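Local structure of putative uncharacterized protein (3M3I) at residues H74-C79 with R185-F190. The protein is of unknown function but belongs to the cupin superfamily, whose beta-barrel fold serves enzymes and small-molecule binding proteins alike. Residues are numbered along the deposited sequence; the frame is centred on the assembly and turned at random.
Sequences HLHRLC and RDFEIF
Arg77 and Glu188 form an antiparallel hydrogen-bonded pair, Arg77 N giving to Glu188 O at 2.9 Å and Glu188 N to Arg77 O at 3.2 Å, while a third bond from Phe190 N to Leu75 O (3.3 Å) carries the pairing on to where the chain turns at Leu75. His76 and Ile189 make the neighbouring non-hydrogen-bonded pair. On one face of this short ribbon Arg77 and Glu188 run side by side in the same direction, both with CG anti to the backbone N (chi1 179° and 176°). Their salt bridge, from Arg77 NH1 to Glu188 OE1 at 2.9 Å, is weak as a hydrogen bond, bent to 117° at the hydrogen; the two planes stand nearly at right angles. Arginine suits the site because it is both charged and flat: Phe190 CZ sits 3.6 Å from Arg77 CZ, over the centre of one guanidinium face, with the phenyl ring turned almost perpendicular to it. The aliphatic root of Arg77 also meets the edge of that ring, CB lying 3.5 Å from Phe190 CE1. On the other face, the imidazole of His76 is fixed in rotation by a bond from ND1 to His74 O, 2.9 Å long and in the ring plane. The CG1 arm of Ile189 carries CD1 across to touch His76 CB at 3.7 Å, an apolar contact that suits an aliphatic residue, and Phe187 brings CE1 toward His76 CD2, the two rings tilted against each other. Farther along, Asp186 comes beside Cys79, its carboxylate held by a salt bridge to Arg57. Within the cupin fold, strand 188-189 is one of the two edge strands, within this chain, of a five-stranded antiparallel sheet, and strand 76-77 joins it to strand 155-159, where His76 meets Phe156. Leu75 and Phe190, both buried, pack against Ile155 of that strand and Leu195 of helix 192-198, joining this edge of the sheet to the helix.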
loop_
_atom_site.group_PDB
_atom_site.type_symbol
_atom_site.label_atom_id
_atom_site.label_comp_id
_atom_site.label_asym_id
_atom_site.label_seq_id
_atom_site.Cartn_x
_atom_site.Cartn_y
_atom_site.Cartn_z
ATOM N N HIS A 74 19.935 0.277 3.319
ATOM C CA HIS A 74 20.756 0.664 4.468
ATOM C C HIS A 74 20.069 1.733 5.278
ATOM O O HIS A 74 19.168 2.400 4.786
ATOM C CB HIS A 74 22.124 1.155 4.009
ATOM C CG HIS A 74 22.954 0.093 3.361
ATOM N ND1 HIS A 74 22.825 -0.240 2.033
ATOM C CD2 HIS A 74 23.910 -0.720 3.864
ATOM C CE1 HIS A 74 23.672 -1.209 1.742
ATOM N NE2 HIS A 74 24.338 -1.522 2.838
ATOM N N LEU A 75 20.502 1.891 6.520
ATOM C CA LEU A 75 19.862 2.813 7.453
ATOM C C LEU A 75 19.696 4.235 6.894
ATOM O O LEU A 75 20.663 4.907 6.531
ATOM C CB LEU A 75 20.609 2.828 8.794
ATOM C CG LEU A 75 20.622 1.496 9.573
ATOM C CD1 LEU A 75 21.204 1.653 10.967
ATOM C CD2 LEU A 75 19.226 0.899 9.678
ATOM N N HIS A 76 18.447 4.668 6.802
ATOM C CA HIS A 76 18.112 6.005 6.330
ATOM C C HIS A 76 16.936 6.572 7.137
ATOM O O HIS A 76 16.340 5.879 7.973
ATOM C CB HIS A 76 17.762 5.957 4.846
ATOM C CG HIS A 76 16.564 5.118 4.538
ATOM N ND1 HIS A 76 16.597 3.741 4.553
ATOM C CD2 HIS A 76 15.292 5.460 4.229
ATOM C CE1 HIS A 76 15.402 3.270 4.251
ATOM N NE2 HIS A 76 14.590 4.292 4.053
ATOM N N ARG A 77 16.601 7.825 6.892
ATOM C CA ARG A 77 15.536 8.456 7.635
ATOM C C ARG A 77 14.688 9.350 6.725
ATOM O O ARG A 77 15.206 9.990 5.808
ATOM C CB ARG A 77 16.114 9.239 8.814
ATOM C CG ARG A 77 15.086 9.969 9.665
ATOM C CD ARG A 77 15.693 11.193 10.287
ATOM N NE ARG A 77 16.463 10.885 11.482
ATOM C CZ ARG A 77 17.545 11.542 11.885
ATOM N NH1 ARG A 77 18.053 12.543 11.180
ATOM N NH2 ARG A 77 18.137 11.177 13.007
ATOM N N LEU A 78 13.381 9.360 6.987
ATOM C CA LEU A 78 12.428 10.180 6.258
ATOM C C LEU A 78 11.854 11.161 7.260
ATOM O O LEU A 78 12.264 11.181 8.407
ATOM C CB LEU A 78 11.324 9.308 5.645
ATOM C CG LEU A 78 11.755 8.290 4.581
ATOM C CD1 LEU A 78 10.682 7.248 4.319
ATOM C CD2 LEU A 78 12.130 8.973 3.273
ATOM N N CYS A 79 10.932 11.999 6.828
ATOM C CA CYS A 79 10.208 12.851 7.767
ATOM C C CYS A 79 8.693 12.595 7.744
ATOM O O CYS A 79 7.975 13.164 8.535
ATOM C CB CYS A 79 10.537 14.329 7.521
ATOM S SG CYS A 79 9.383 15.173 6.478
ATOM N N ARG A 185 14.744 15.796 -0.776
ATOM C CA ARG A 185 15.142 16.811 0.180
ATOM C C ARG A 185 14.946 16.317 1.612
ATOM O O ARG A 185 15.641 16.788 2.504
ATOM C CB ARG A 185 14.439 18.136 -0.075
ATOM C CG ARG A 185 14.997 18.895 -1.277
ATOM C CD ARG A 185 14.209 20.134 -1.625
ATOM N NE ARG A 185 12.844 19.825 -2.037
ATOM C CZ ARG A 185 11.959 20.705 -2.522
ATOM N NH1 ARG A 185 12.283 21.982 -2.708
ATOM N NH2 ARG A 185 10.740 20.291 -2.853
ATOM N N ASP A 186 14.034 15.354 1.813
ATOM C CA ASP A 186 13.773 14.721 3.114
ATOM C C ASP A 186 14.439 13.340 3.288
ATOM O O ASP A 186 14.063 12.565 4.182
ATOM C CB ASP A 186 12.265 14.522 3.280
ATOM C CG ASP A 186 11.474 15.753 2.944
ATOM O OD1 ASP A 186 11.888 16.828 3.366
ATOM O OD2 ASP A 186 10.426 15.652 2.274
ATOM N N PHE A 187 15.404 13.017 2.434
ATOM C CA PHE A 187 16.047 11.709 2.444
ATOM C C PHE A 187 17.419 11.887 3.027
ATOM O O PHE A 187 18.267 12.613 2.458
ATOM C CB PHE A 187 16.105 11.186 1.025
ATOM C CG PHE A 187 16.775 9.850 0.877
ATOM C CD1 PHE A 187 16.129 8.683 1.274
ATOM C CD2 PHE A 187 18.034 9.750 0.282
ATOM C CE1 PHE A 187 16.733 7.460 1.109
ATOM C CE2 PHE A 187 18.640 8.527 0.119
ATOM C CZ PHE A 187 17.992 7.375 0.527
ATOM N N GLU A 188 17.622 11.283 4.194
ATOM C CA GLU A 188 18.899 11.328 4.892
ATOM C C GLU A 188 19.459 9.919 4.955
ATOM O O GLU A 188 18.771 9.013 5.368
ATOM C CB GLU A 188 18.749 11.918 6.304
ATOM C CG GLU A 188 20.048 11.905 7.132
ATOM C CD GLU A 188 20.089 12.952 8.241
ATOM O OE1 GLU A 188 19.016 13.481 8.614
ATOM O OE2 GLU A 188 21.205 13.243 8.757
ATOM N N ILE A 189 20.701 9.740 4.521
ATOM C CA ILE A 189 21.346 8.430 4.567
ATOM C C ILE A 189 22.458 8.513 5.607
ATOM O O ILE A 189 23.036 9.567 5.816
ATOM C CB ILE A 189 21.862 7.999 3.174
ATOM C CG1 ILE A 189 22.268 6.528 3.158
ATOM C CG2 ILE A 189 23.070 8.843 2.738
ATOM C CD1 ILE A 189 21.097 5.568 3.256
ATOM N N PHE A 190 22.726 7.408 6.283
ATOM C CA PHE A 190 23.656 7.393 7.390
ATOM C C PHE A 190 24.844 6.491 7.059
ATOM O O PHE A 190 24.794 5.733 6.087
ATOM C CB PHE A 190 22.941 6.920 8.669
ATOM C CG PHE A 190 21.772 7.801 9.084
ATOM C CD1 PHE A 190 20.477 7.473 8.727
ATOM C CD2 PHE A 190 21.979 8.957 9.817
ATOM C CE1 PHE A 190 19.420 8.273 9.087
ATOM C CE2 PHE A 190 20.920 9.766 10.193
ATOM C CZ PHE A 190 19.640 9.425 9.833
#